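Local coordinates for protein putative esterase (Sulfolobus solfataricus P2, PDB 2RAU) that probably acts as a lipase or esterase of the alpha/beta-hydrolase superfamily and binds calcium, at residues 242-245 with 246-250; 254-257 with 258-261; 260-263 with 264-268; 267-270 with 271-274. All coordinates share one frame; numbering follows the deposited sequence.

Interaction 1 of 4, residues 242-245 with 246-250; sequences LMDS and LYVTG
The last turns of helix 238-248 and the Schellman motif that ends it bring Asp-244 against Tyr-247 and Val-248. OD1 of Asp-244 lies 3.6 Å from Tyr-247 CD2, obliquely to the ring, with the carboxylate and ring planes 23° apart. OD2 meets Val-248 CG2 at 3.9 Å. With chi1 near trans (-157°), the carboxylate of Asp-244 points on along the helix to these two residues. Its oxygens bond to Tyr-235 OH and Tyr-255 OH, which fix the group from outside.

Leu-242 O accepts from Leu-246 N at 3.2 Å and, in the serine conformer given, also from Ser-245 OG at 2.7 Å. The last regular bond is short, Val-248 N to Asp-244 O at 2.9 Å; the next, Thr-249 N to Ser-245 O, is weak at 3.4 Å. Gly-250 leaves the helix with phi 73°, and its N bonds to Tyr-247 O at 3.1 Å. The glycine also shares a backbone hydrogen bond with His-329, a member of a probable Ser-His-Asp triad. On the buried side, Met-243 SE touches Leu-246 CD1 at 4.3 Å, and both side chains face helix 262-270.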
ATOM      1  N   LEU A 242      20.440   7.277   5.596  1.00 22.38           N
ATOM      2  CA  LEU A 242      19.136   6.919   5.067  1.00 21.30           C
ATOM      3  C   LEU A 242      18.401   6.020   6.029  1.00 24.47           C
ATOM      4  O   LEU A 242      17.223   6.237   6.307  1.00 27.50           O
ATOM      5  CB  LEU A 242      19.221   6.237   3.703  1.00 23.97           C
ATOM      6  CG  LEU A 242      19.717   7.170   2.580  1.00 24.57           C
ATOM      7  CD1 LEU A 242      19.998   6.331   1.366  1.00 24.40           C
ATOM      8  CD2 LEU A 242      18.701   8.322   2.351  1.00 24.75           C
HETATM    9  N   MSE A 243      19.089   5.027   6.587  1.00 23.86           N
HETATM   10  CA  MSE A 243      18.441   4.133   7.571  1.00 22.18           C
HETATM   11  C   MSE A 243      18.060   4.877   8.847  1.00 24.62           C
HETATM   12  O   MSE A 243      16.995   4.626   9.417  1.00 23.60           O
HETATM   13  CB  MSE A 243      19.311   2.925   7.877  1.00 24.38           C
HETATM   14  CG  MSE A 243      19.388   1.934   6.702  1.00 28.51           C
HETATM   15 SE   MSE A 243      17.760   1.040   6.209  0.75 27.13          SE
HETATM   16  CE  MSE A 243      17.641  -0.221   7.647  1.00 30.08           C
ATOM     17  N   ASP A 244      18.917   5.790   9.304  1.00 25.50           N
ATOM     18  CA  ASP A 244      18.551   6.568  10.479  1.00 25.13           C
ATOM     19  C   ASP A 244      17.376   7.536  10.175  1.00 26.63           C
ATOM     20  O   ASP A 244      16.590   7.856  11.094  1.00 23.32           O
ATOM     21  CB  ASP A 244      19.724   7.312  11.146  1.00 23.16           C
ATOM     22  CG  ASP A 244      19.460   7.615  12.584  1.00 24.76           C
ATOM     23  OD1 ASP A 244      19.202   6.645  13.347  1.00 23.14           O
ATOM     24  OD2 ASP A 244      19.567   8.815  12.963  1.00 24.78           O
ATOM     25  N   SER A 245      17.250   8.010   8.928  0.50 26.59           N
ATOM     26  CA  SER A 245      16.103   8.868   8.592  0.50 26.95           C
ATOM     27  C   SER A 245      14.795   8.077   8.703  0.50 28.48           C
ATOM     28  O   SER A 245      13.777   8.630   9.135  0.50 27.05           O
ATOM     29  CB  SER A 245      16.225   9.525   7.209  0.50 28.33           C
ATOM     30  OG  SER A 245      16.036   8.612   6.148  0.50 23.01           O
ATOM     31  N   LEU A 246      14.831   6.790   8.335  1.00 25.97           N
ATOM     32  CA  LEU A 246      13.681   5.906   8.530  1.00 26.00           C
ATOM     33  C   LEU A 246      13.398   5.637  10.015  1.00 24.79           C
ATOM     34  O   LEU A 246      12.270   5.559  10.432  1.00 24.54           O
ATOM     35  CB  LEU A 246      13.887   4.577   7.784  1.00 24.89           C
ATOM     36  CG  LEU A 246      13.947   4.743   6.239  1.00 24.70           C
ATOM     37  CD1 LEU A 246      14.298   3.426   5.527  1.00 24.77           C
ATOM     38  CD2 LEU A 246      12.675   5.383   5.646  1.00 23.54           C
ATOM     39  N   TYR A 247      14.446   5.483  10.813  1.00 24.03           N
ATOM     40  CA  TYR A 247      14.288   5.274  12.229  1.00 22.89           C
ATOM     41  C   TYR A 247      13.621   6.440  12.908  1.00 22.04           C
ATOM     42  O   TYR A 247      12.713   6.257  13.716  1.00 25.54           O
ATOM     43  CB  TYR A 247      15.643   5.030  12.854  1.00 26.69           C
ATOM     44  CG  TYR A 247      15.638   4.831  14.348  1.00 21.48           C
ATOM     45  CD1 TYR A 247      15.160   3.648  14.929  1.00 24.77           C
ATOM     46  CD2 TYR A 247      16.163   5.800  15.180  1.00 23.86           C
ATOM     47  CE1 TYR A 247      15.218   3.474  16.254  1.00 25.58           C
ATOM     48  CE2 TYR A 247      16.209   5.636  16.480  1.00 27.05           C
ATOM     49  CZ  TYR A 247      15.714   4.472  17.029  1.00 27.85           C
ATOM     50  OH  TYR A 247      15.791   4.315  18.372  1.00 28.91           O
ATOM     51  N   VAL A 248      14.106   7.636  12.596  1.00 24.03           N
ATOM     52  CA  VAL A 248      13.649   8.860  13.245  1.00 24.63           C
ATOM     53  C   VAL A 248      12.155   9.118  12.973  1.00 27.64           C
ATOM     54  O   VAL A 248      11.485   9.609  13.835  1.00 26.23           O
ATOM     55  CB  VAL A 248      14.558  10.023  12.811  1.00 27.90           C
ATOM     56  CG1 VAL A 248      13.926  11.332  13.000  1.00 32.12           C
ATOM     57  CG2 VAL A 248      15.865   9.937  13.587  1.00 23.71           C
ATOM     58  N   THR A 249      11.667   8.711  11.805  1.00 27.02           N
ATOM     59  CA  THR A 249      10.250   8.817  11.410  1.00 28.45           C
ATOM     60  C   THR A 249       9.366   7.645  11.836  1.00 30.23           C
ATOM     61  O   THR A 249       8.176   7.629  11.519  1.00 32.04           O
ATOM     62  CB  THR A 249      10.088   9.081   9.912  1.00 25.66           C
ATOM     63  OG1 THR A 249      10.687   8.040   9.103  1.00 33.55           O
ATOM     64  CG2 THR A 249      10.749  10.398   9.539  1.00 28.62           C
ATOM     65  N   GLY A 250       9.909   6.696  12.592  1.00 26.40           N
ATOM     66  CA  GLY A 250       9.151   5.525  13.019  1.00 24.60           C
ATOM     67  C   GLY A 250       8.883   4.507  11.922  1.00 24.64           C
ATOM     68  O   GLY A 250       8.092   3.609  12.089  1.00 25.49           O
TER

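Interaction 2 of 4, residues 254-257 with 258-261; sequences PYDY and PYSK
The backbone reverses through a type VIa beta turn with a cis peptide before Pro-258, closed by Tyr-259 N donating to Asp-256 O at 2.8 Å from above the carbonyl plane, with an N-H...O angle of 145°. The cis bond places Pro-258 against the preceding aromatic ring: its CA sits over one face of Tyr-257, 3.8 Å from the centroid and 21° off the ring normal, a CH-pi contact. Pro-258 CB lies over the same ring, toward its rim, at 4.1 Å from CD1 of Tyr-257.

Tyr-259 folds back over the turn and lays a face on the backbone, with Tyr-257 N 3.4 Å above the ring plane and over its centre. A positive phi at Tyr-259 accompanies this return of the chain. The same Tyr-257 N donates to Asp-256 OD1 at 2.7 Å, meeting it from above the carboxylate plane.

This cis-proline turn belongs to the loop joining helices 238-248 and 262-270. The two tyrosine rings meet obliquely, Tyr-257 CD2 lying 3.8 Å from Tyr-259 CE2 and the planes 82° apart. Tyr-257 OH reaches Asp-341 and Lys-340 on helix 338-353. Lys-261 NZ curls back to Tyr-259 O at 2.9 Å, while Ser-260 OG bonds to Asp-331 and Asn-253 N.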
ATOM      1  N   PRO A 254      16.404  -0.219  12.592  1.00 23.87           N
ATOM      2  CA  PRO A 254      17.631  -0.823  12.175  1.00 25.01           C
ATOM      3  C   PRO A 254      18.507  -1.364  13.281  1.00 25.56           C
ATOM      4  O   PRO A 254      19.495  -2.031  12.963  1.00 30.53           O
ATOM      5  CB  PRO A 254      18.366   0.337  11.497  1.00 23.52           C
ATOM      6  CG  PRO A 254      17.311   1.426  11.250  1.00 26.04           C
ATOM      7  CD  PRO A 254      16.429   1.242  12.403  1.00 24.53           C
ATOM      8  N   TYR A 255      18.201  -1.057  14.547  1.00 25.18           N
ATOM      9  CA  TYR A 255      19.163  -1.255  15.654  1.00 24.34           C
ATOM     10  C   TYR A 255      18.854  -2.393  16.598  1.00 26.93           C
ATOM     11  O   TYR A 255      19.717  -2.768  17.415  1.00 28.58           O
ATOM     12  CB  TYR A 255      19.338   0.071  16.447  1.00 22.37           C
ATOM     13  CG  TYR A 255      19.577   1.230  15.498  1.00 21.14           C
ATOM     14  CD1 TYR A 255      20.669   1.215  14.632  1.00 20.74           C
ATOM     15  CD2 TYR A 255      18.694   2.313  15.416  1.00 23.68           C
ATOM     16  CE1 TYR A 255      20.881   2.190  13.759  1.00 25.25           C
ATOM     17  CE2 TYR A 255      18.933   3.337  14.518  1.00 22.18           C
ATOM     18  CZ  TYR A 255      20.021   3.257  13.693  1.00 26.66           C
ATOM     19  OH  TYR A 255      20.293   4.242  12.761  1.00 22.32           O
ATOM     20  N   ASP A 256      17.630  -2.908  16.492  1.00 24.13           N
ATOM     21  CA  ASP A 256      17.184  -3.994  17.318  1.00 23.50           C
ATOM     22  C   ASP A 256      16.036  -4.651  16.577  1.00 24.45           C
ATOM     23  O   ASP A 256      15.599  -4.156  15.559  1.00 22.93           O
ATOM     24  CB  ASP A 256      16.753  -3.475  18.681  1.00 23.83           C
ATOM     25  CG  ASP A 256      16.762  -4.544  19.751  1.00 31.22           C
ATOM     26  OD1 ASP A 256      16.930  -5.755  19.451  1.00 30.65           O
ATOM     27  OD2 ASP A 256      16.591  -4.168  20.915  1.00 34.07           O
ATOM     28  N   TYR A 257      15.546  -5.772  17.116  1.00 26.47           N
ATOM     29  CA  TYR A 257      14.474  -6.533  16.511  1.00 24.85           C
ATOM     30  C   TYR A 257      13.311  -5.603  16.103  1.00 25.83           C
ATOM     31  O   TYR A 257      12.815  -4.825  16.901  1.00 25.26           O
ATOM     32  CB  TYR A 257      14.010  -7.590  17.486  1.00 25.06           C
ATOM     33  CG  TYR A 257      13.041  -8.574  16.899  1.00 26.25           C
ATOM     34  CD1 TYR A 257      11.676  -8.319  16.893  1.00 22.66           C
ATOM     35  CD2 TYR A 257      13.489  -9.752  16.326  1.00 23.91           C
ATOM     36  CE1 TYR A 257      10.786  -9.201  16.307  1.00 24.50           C
ATOM     37  CE2 TYR A 257      12.608 -10.645  15.765  1.00 27.44           C
ATOM     38  CZ  TYR A 257      11.252 -10.362  15.740  1.00 26.62           C
ATOM     39  OH  TYR A 257      10.358 -11.290  15.200  1.00 23.55           O
ATOM     40  N   PRO A 258      12.798  -5.754  14.871  1.00 24.81           N
ATOM     41  CA  PRO A 258      13.100  -6.784  13.873  1.00 26.23           C
ATOM     42  C   PRO A 258      14.290  -6.614  12.962  1.00 27.68           C
ATOM     43  O   PRO A 258      14.380  -7.374  12.015  1.00 27.75           O
ATOM     44  CB  PRO A 258      11.776  -6.866  13.090  1.00 24.91           C
ATOM     45  CG  PRO A 258      11.296  -5.525  13.090  1.00 26.38           C
ATOM     46  CD  PRO A 258      11.666  -4.926  14.425  1.00 22.70           C
ATOM     47  N   TYR A 259      15.181  -5.656  13.263  1.00 28.15           N
ATOM     48  CA  TYR A 259      16.477  -5.487  12.578  1.00 24.91           C
ATOM     49  C   TYR A 259      16.321  -5.151  11.114  1.00 26.45           C
ATOM     50  O   TYR A 259      16.743  -5.897  10.225  1.00 26.26           O
ATOM     51  CB  TYR A 259      17.370  -6.743  12.725  1.00 26.48           C
ATOM     52  CG  TYR A 259      17.562  -7.329  14.121  1.00 24.00           C
ATOM     53  CD1 TYR A 259      18.392  -6.705  15.077  1.00 23.44           C
ATOM     54  CD2 TYR A 259      16.969  -8.541  14.496  1.00 21.70           C
ATOM     55  CE1 TYR A 259      18.578  -7.248  16.347  1.00 21.58           C
ATOM     56  CE2 TYR A 259      17.166  -9.074  15.773  1.00 26.37           C
ATOM     57  CZ  TYR A 259      17.972  -8.418  16.689  1.00 24.27           C
ATOM     58  OH  TYR A 259      18.166  -8.940  17.923  1.00 22.88           O
ATOM     59  N   SER A 260      15.685  -4.020  10.865  1.00 25.68           N
ATOM     60  CA  SER A 260      15.399  -3.548   9.509  1.00 23.35           C
ATOM     61  C   SER A 260      16.685  -3.531   8.696  1.00 23.97           C
ATOM     62  O   SER A 260      17.728  -3.036   9.187  1.00 22.60           O
ATOM     63  CB  SER A 260      14.773  -2.153   9.555  1.00 25.73           C
ATOM     64  OG  SER A 260      13.768  -2.105  10.538  1.00 23.38           O
ATOM     65  N   LYS A 261      16.601  -4.015   7.464  1.00 25.96           N
ATOM     66  CA  LYS A 261      17.753  -4.086   6.532  1.00 23.65           C
ATOM     67  C   LYS A 261      17.616  -3.183   5.369  1.00 25.00           C
ATOM     68  O   LYS A 261      16.540  -3.040   4.819  1.00 25.01           O
ATOM     69  CB  LYS A 261      17.852  -5.490   6.024  1.00 27.76           C
ATOM     70  CG  LYS A 261      18.104  -6.547   7.104  1.00 27.20           C
ATOM     71  CD  LYS A 261      19.487  -6.428   7.678  1.00 30.34           C
ATOM     72  CE  LYS A 261      19.827  -7.584   8.561  1.00 33.99           C
ATOM     73  NZ  LYS A 261      19.058  -7.556   9.799  1.00 30.55           N
TER

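Interaction 3 of 4, residues 260-263 with 264-268; sequences SKKE and DMFPI
Lys-262 and Phe-266, one turn apart at the start of helix 262-270, meet as methylene over ring. CB of Lys-262 stands 3.8 Å from the ring centroid of Phe-266, only 7° off the normal, a nearly vertical CH-pi contact. The lysine's CG lies between its backbone N and carbonyl carbon (chi1 69°), from where the chain runs on to carry NZ to Glu-263 OE2 at 3.0 Å, a salt bridge between sequence neighbours that approaches from the syn side, tilted out of the carboxylate plane. The Phe-266 ring also packs edge-to-face with Trp-219 and touches helix 238-248.

Next to it in sequence, Met-265 bends toward the preceding loop, its CE 3.9 Å from Ser-260 CB. Asp-264 turns back toward the N-cap residue Lys-261: one water accepts from Lys-261 N and donates to Asp-264 OD2 at 2.6 Å, while OD1 forms a salt bridge with Lys-83. Lys-261 O accepts two backbone bonds, from Met-265 N in the carbonyl plane and from Asp-264 N well above it.

Pro-267 has no N-H to donate, and its CG and CD pack against Glu-263 O, CG at 3.3 Å, where the helix kinks. The Asp-264 carboxylate, in the first turn, would be expected to interact favourably with the helix dipole, and the water and Lys-83 probably stabilise its charge further.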
ATOM      1  N   SER A 260      15.685  -4.020  10.865  1.00 25.68           N
ATOM      2  CA  SER A 260      15.399  -3.548   9.509  1.00 23.35           C
ATOM      3  C   SER A 260      16.685  -3.531   8.696  1.00 23.97           C
ATOM      4  O   SER A 260      17.728  -3.036   9.187  1.00 22.60           O
ATOM      5  CB  SER A 260      14.773  -2.153   9.555  1.00 25.73           C
ATOM      6  OG  SER A 260      13.768  -2.105  10.538  1.00 23.38           O
ATOM      7  N   LYS A 261      16.601  -4.015   7.464  1.00 25.96           N
ATOM      8  CA  LYS A 261      17.753  -4.086   6.532  1.00 23.65           C
ATOM      9  C   LYS A 261      17.616  -3.183   5.369  1.00 25.00           C
ATOM     10  O   LYS A 261      16.540  -3.040   4.819  1.00 25.01           O
ATOM     11  CB  LYS A 261      17.852  -5.490   6.024  1.00 27.76           C
ATOM     12  CG  LYS A 261      18.104  -6.547   7.104  1.00 27.20           C
ATOM     13  CD  LYS A 261      19.487  -6.428   7.678  1.00 30.34           C
ATOM     14  CE  LYS A 261      19.827  -7.584   8.561  1.00 33.99           C
ATOM     15  NZ  LYS A 261      19.058  -7.556   9.799  1.00 30.55           N
ATOM     16  N   LYS A 262      18.711  -2.555   4.981  1.00 23.62           N
ATOM     17  CA  LYS A 262      18.717  -1.722   3.754  1.00 26.17           C
ATOM     18  C   LYS A 262      18.282  -2.475   2.517  1.00 24.12           C
ATOM     19  O   LYS A 262      17.671  -1.897   1.611  1.00 24.26           O
ATOM     20  CB  LYS A 262      20.085  -1.065   3.513  1.00 26.85           C
ATOM     21  CG  LYS A 262      21.216  -1.985   3.134  1.00 30.09           C
ATOM     22  CD  LYS A 262      22.529  -1.214   3.045  1.00 31.57           C
ATOM     23  CE  LYS A 262      23.666  -2.053   2.472  1.00 39.07           C
ATOM     24  NZ  LYS A 262      24.019  -3.088   3.426  1.00 28.77           N
ATOM     25  N   GLU A 263      18.610  -3.763   2.458  1.00 25.75           N
ATOM     26  CA  GLU A 263      18.259  -4.616   1.325  1.00 28.09           C
ATOM     27  C   GLU A 263      16.749  -4.754   1.132  1.00 28.78           C
ATOM     28  O   GLU A 263      16.274  -5.012   0.010  1.00 27.14           O
ATOM     29  CB  GLU A 263      18.877  -6.012   1.486  1.00 26.64           C
ATOM     30  CG  GLU A 263      20.397  -6.065   1.381  1.00 31.14           C
ATOM     31  CD  GLU A 263      21.130  -5.590   2.596  1.00 32.77           C
ATOM     32  OE1 GLU A 263      20.608  -5.548   3.725  1.00 24.09           O
ATOM     33  OE2 GLU A 263      22.282  -5.283   2.395  1.00 30.97           O
ATOM     34  N   ASP A 264      16.018  -4.591   2.229  1.00 26.95           N
ATOM     35  CA  ASP A 264      14.539  -4.590   2.230  1.00 27.45           C
ATOM     36  C   ASP A 264      13.982  -3.167   2.063  1.00 26.00           C
ATOM     37  O   ASP A 264      13.065  -2.942   1.259  1.00 25.96           O
ATOM     38  CB  ASP A 264      13.988  -5.222   3.515  1.00 26.30           C
ATOM     39  CG  ASP A 264      14.406  -6.680   3.670  1.00 31.90           C
ATOM     40  OD1 ASP A 264      14.535  -7.374   2.631  1.00 29.79           O
ATOM     41  OD2 ASP A 264      14.623  -7.145   4.813  1.00 27.52           O
HETATM   42  N   MSE A 265      14.561  -2.210   2.765  1.00 24.53           N
HETATM   43  CA  MSE A 265      13.986  -0.848   2.855  1.00 23.53           C
HETATM   44  C   MSE A 265      14.238  -0.019   1.617  1.00 26.27           C
HETATM   45  O   MSE A 265      13.357   0.708   1.158  1.00 23.43           O
HETATM   46  CB  MSE A 265      14.490  -0.071   4.053  1.00 26.07           C
HETATM   47  CG  MSE A 265      14.163  -0.666   5.428  1.00 25.33           C
HETATM   48 SE   MSE A 265      12.230  -0.517   5.690  0.75 32.17          SE
HETATM   49  CE  MSE A 265      12.071  -2.132   6.787  1.00 32.90           C
ATOM     50  N   PHE A 266      15.466  -0.072   1.134  1.00 24.30           N
ATOM     51  CA  PHE A 266      15.848   0.814   0.009  1.00 24.74           C
ATOM     52  C   PHE A 266      15.025   0.502  -1.266  1.00 25.56           C
ATOM     53  O   PHE A 266      14.620   1.451  -1.963  1.00 25.28           O
ATOM     54  CB  PHE A 266      17.374   0.816  -0.225  1.00 24.16           C
ATOM     55  CG  PHE A 266      18.193   1.576   0.868  1.00 25.73           C
ATOM     56  CD1 PHE A 266      17.621   2.007   2.081  1.00 23.03           C
ATOM     57  CD2 PHE A 266      19.562   1.728   0.720  1.00 25.68           C
ATOM     58  CE1 PHE A 266      18.383   2.614   3.050  1.00 29.62           C
ATOM     59  CE2 PHE A 266      20.313   2.343   1.693  1.00 26.89           C
ATOM     60  CZ  PHE A 266      19.722   2.809   2.833  1.00 23.23           C
ATOM     61  N   PRO A 267      14.838  -0.807  -1.606  1.00 25.40           N
ATOM     62  CA  PRO A 267      13.960  -1.111  -2.751  1.00 24.89           C
ATOM     63  C   PRO A 267      12.533  -0.634  -2.661  1.00 25.38           C
ATOM     64  O   PRO A 267      11.992  -0.255  -3.693  1.00 27.99           O
ATOM     65  CB  PRO A 267      14.101  -2.617  -2.939  1.00 26.08           C
ATOM     66  CG  PRO A 267      15.418  -2.939  -2.366  1.00 24.28           C
ATOM     67  CD  PRO A 267      15.504  -2.038  -1.138  1.00 23.89           C
ATOM     68  N   ILE A 268      11.975  -0.562  -1.447  1.00 25.06           N
ATOM     69  CA  ILE A 268      10.619  -0.055  -1.202  1.00 25.35           C
ATOM     70  C   ILE A 268      10.600   1.424  -1.501  1.00 25.02           C
ATOM     71  O   ILE A 268       9.769   1.900  -2.246  1.00 23.92           O
ATOM     72  CB  ILE A 268      10.075  -0.369   0.258  1.00 27.40           C
ATOM     73  CG1 ILE A 268       9.817  -1.883   0.385  1.00 27.97           C
ATOM     74  CG2 ILE A 268       8.832   0.515   0.574  1.00 27.30           C
ATOM     75  CD1 ILE A 268       9.593  -2.461   1.859  1.00 26.81           C
TER
HETATM   76  O   HOH W   1      14.317  -5.727   6.960  1.00 21.78           O

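Interaction 4 of 4, residues 267-270 with 271-274; sequences PILA and SFDP
Ser-271 OG donates to Pro-267 O at 2.8 Å, a side-chain bond added to the closing turn of helix 262-270. The same residue's backbone N forks between two carbonyls, weakly to Pro-267 O at 3.1 Å and to Ile-268 O at 3.2 Å, the latter approached from well above the carbonyl plane. OG of Ser-271 lies between the backbone N and the carbonyl carbon (chi1 58°), which turns it back along the helix toward Pro-267. It also bonds to Gln-65 NE2 on helix 63-68.

One water donates both to Ala-270 O at 2.7 Å and to Phe-272 O, bridging the chain where it leaves the helix for strand 275-277. This C-terminal end, reached after the kink at Pro-267, passes into an extended run in which Phe-272 folds its ring back against the last turn. Ile-268 O sits 3.8 Å above the ring plane, over its centre. The ring's far end touches two side chains: CZ meets Ile-268 CG2 at 3.9 Å, and CE2 meets Leu-269 CD1, whose side chain runs alongside the ring in the same direction. Beyond them, Leu-269 packs on Trp-219 and Phe-272 on Gln-65.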
ATOM      1  N   PRO A 267      14.838  -0.807  -1.606  1.00 25.40           N
ATOM      2  CA  PRO A 267      13.960  -1.111  -2.751  1.00 24.89           C
ATOM      3  C   PRO A 267      12.533  -0.634  -2.661  1.00 25.38           C
ATOM      4  O   PRO A 267      11.992  -0.255  -3.693  1.00 27.99           O
ATOM      5  CB  PRO A 267      14.101  -2.617  -2.939  1.00 26.08           C
ATOM      6  CG  PRO A 267      15.418  -2.939  -2.366  1.00 24.28           C
ATOM      7  CD  PRO A 267      15.504  -2.038  -1.138  1.00 23.89           C
ATOM      8  N   ILE A 268      11.975  -0.562  -1.447  1.00 25.06           N
ATOM      9  CA  ILE A 268      10.619  -0.055  -1.202  1.00 25.35           C
ATOM     10  C   ILE A 268      10.600   1.424  -1.501  1.00 25.02           C
ATOM     11  O   ILE A 268       9.769   1.900  -2.246  1.00 23.92           O
ATOM     12  CB  ILE A 268      10.075  -0.369   0.258  1.00 27.40           C
ATOM     13  CG1 ILE A 268       9.817  -1.883   0.385  1.00 27.97           C
ATOM     14  CG2 ILE A 268       8.832   0.515   0.574  1.00 27.30           C
ATOM     15  CD1 ILE A 268       9.593  -2.461   1.859  1.00 26.81           C
ATOM     16  N   LEU A 269      11.525   2.170  -0.914  1.00 25.77           N
ATOM     17  CA  LEU A 269      11.569   3.611  -1.132  1.00 23.74           C
ATOM     18  C   LEU A 269      11.764   3.908  -2.613  1.00 23.07           C
ATOM     19  O   LEU A 269      11.128   4.793  -3.164  1.00 25.43           O
ATOM     20  CB  LEU A 269      12.674   4.237  -0.285  1.00 24.79           C
ATOM     21  CG  LEU A 269      12.253   4.771   1.110  1.00 22.67           C
ATOM     22  CD1 LEU A 269      11.450   6.023   0.935  1.00 25.87           C
ATOM     23  CD2 LEU A 269      11.528   3.748   1.989  1.00 25.20           C
ATOM     24  N   ALA A 270      12.655   3.151  -3.237  1.00 25.82           N
ATOM     25  CA  ALA A 270      12.998   3.371  -4.634  1.00 25.46           C
ATOM     26  C   ALA A 270      11.800   3.172  -5.587  1.00 24.78           C
ATOM     27  O   ALA A 270      11.742   3.821  -6.636  1.00 24.80           O
ATOM     28  CB  ALA A 270      14.149   2.479  -5.044  1.00 22.84           C
ATOM     29  N   SER A 271      10.917   2.233  -5.265  1.00 26.92           N
ATOM     30  CA  SER A 271       9.859   1.804  -6.153  1.00 23.91           C
ATOM     31  C   SER A 271       8.503   2.492  -5.964  1.00 26.06           C
ATOM     32  O   SER A 271       7.533   2.132  -6.618  1.00 25.58           O
ATOM     33  CB  SER A 271       9.703   0.277  -6.080  1.00 23.64           C
ATOM     34  OG  SER A 271       9.424  -0.197  -4.781  1.00 24.90           O
ATOM     35  N   PHE A 272       8.432   3.456  -5.068  1.00 24.15           N
ATOM     36  CA  PHE A 272       7.225   4.250  -4.912  1.00 25.16           C
ATOM     37  C   PHE A 272       6.863   5.020  -6.201  1.00 26.07           C
ATOM     38  O   PHE A 272       7.717   5.320  -7.002  1.00 25.77           O
ATOM     39  CB  PHE A 272       7.403   5.298  -3.812  1.00 23.38           C
ATOM     40  CG  PHE A 272       7.224   4.765  -2.376  1.00 23.63           C
ATOM     41  CD1 PHE A 272       6.246   3.859  -2.063  1.00 27.52           C
ATOM     42  CD2 PHE A 272       8.039   5.224  -1.375  1.00 27.22           C
ATOM     43  CE1 PHE A 272       6.079   3.410  -0.775  1.00 28.23           C
ATOM     44  CE2 PHE A 272       7.860   4.786  -0.066  1.00 28.02           C
ATOM     45  CZ  PHE A 272       6.892   3.866   0.212  1.00 26.87           C
ATOM     46  N   ASP A 273       5.567   5.354  -6.340  1.00 26.12           N
ATOM     47  CA  ASP A 273       5.107   6.367  -7.278  1.00 28.16           C
ATOM     48  C   ASP A 273       5.621   7.746  -6.826  1.00 25.29           C
ATOM     49  O   ASP A 273       5.871   7.966  -5.666  1.00 25.09           O
ATOM     50  CB  ASP A 273       3.577   6.409  -7.344  1.00 25.50           C
ATOM     51  CG  ASP A 273       2.967   5.196  -8.043  1.00 25.48           C
ATOM     52  OD1 ASP A 273       3.524   4.770  -9.078  1.00 26.49           O
ATOM     53  OD2 ASP A 273       1.840   4.790  -7.641  1.00 24.05           O
ATOM     54  N   PRO A 274       5.794   8.683  -7.766  1.00 25.69           N
ATOM     55  CA  PRO A 274       6.343   9.985  -7.392  1.00 26.91           C
ATOM     56  C   PRO A 274       5.440  10.918  -6.591  1.00 27.95           C
ATOM     57  O   PRO A 274       5.923  11.786  -5.884  1.00 24.99           O
ATOM     58  CB  PRO A 274       6.639  10.630  -8.761  1.00 25.52           C
ATOM     59  CG  PRO A 274       5.736   9.892  -9.730  1.00 25.85           C
ATOM     60  CD  PRO A 274       5.624   8.527  -9.217  1.00 25.75           C
TER
HETATM   61  O   HOH W   2      10.002   4.307  -8.664  1.00 18.56           O

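How the interactions relate
The four contacts follow the chain through two successive helices and their connection: interaction 1 ends helix 238-248, interaction 2 lies in the loop, interaction 3 starts helix 262-270 and interaction 4 ends it. Interactions 1 and 3 bring the helices together, Met-243 SE meeting Phe-266 CE1 at 3.6 Å. Interactions 1 and 2 meet where Met-243 CE packs on Ser-260 O at 3.2 Å. Interaction 4 is the buried one and lies closest to the chain centre; the others mix buried with exposed residues. Accordingly, the partly exposed contacts include carboxylates, a salt bridge and tyrosines, whereas interaction 4 relies on a serine, backbone carbonyls and apolar groups around Phe-272.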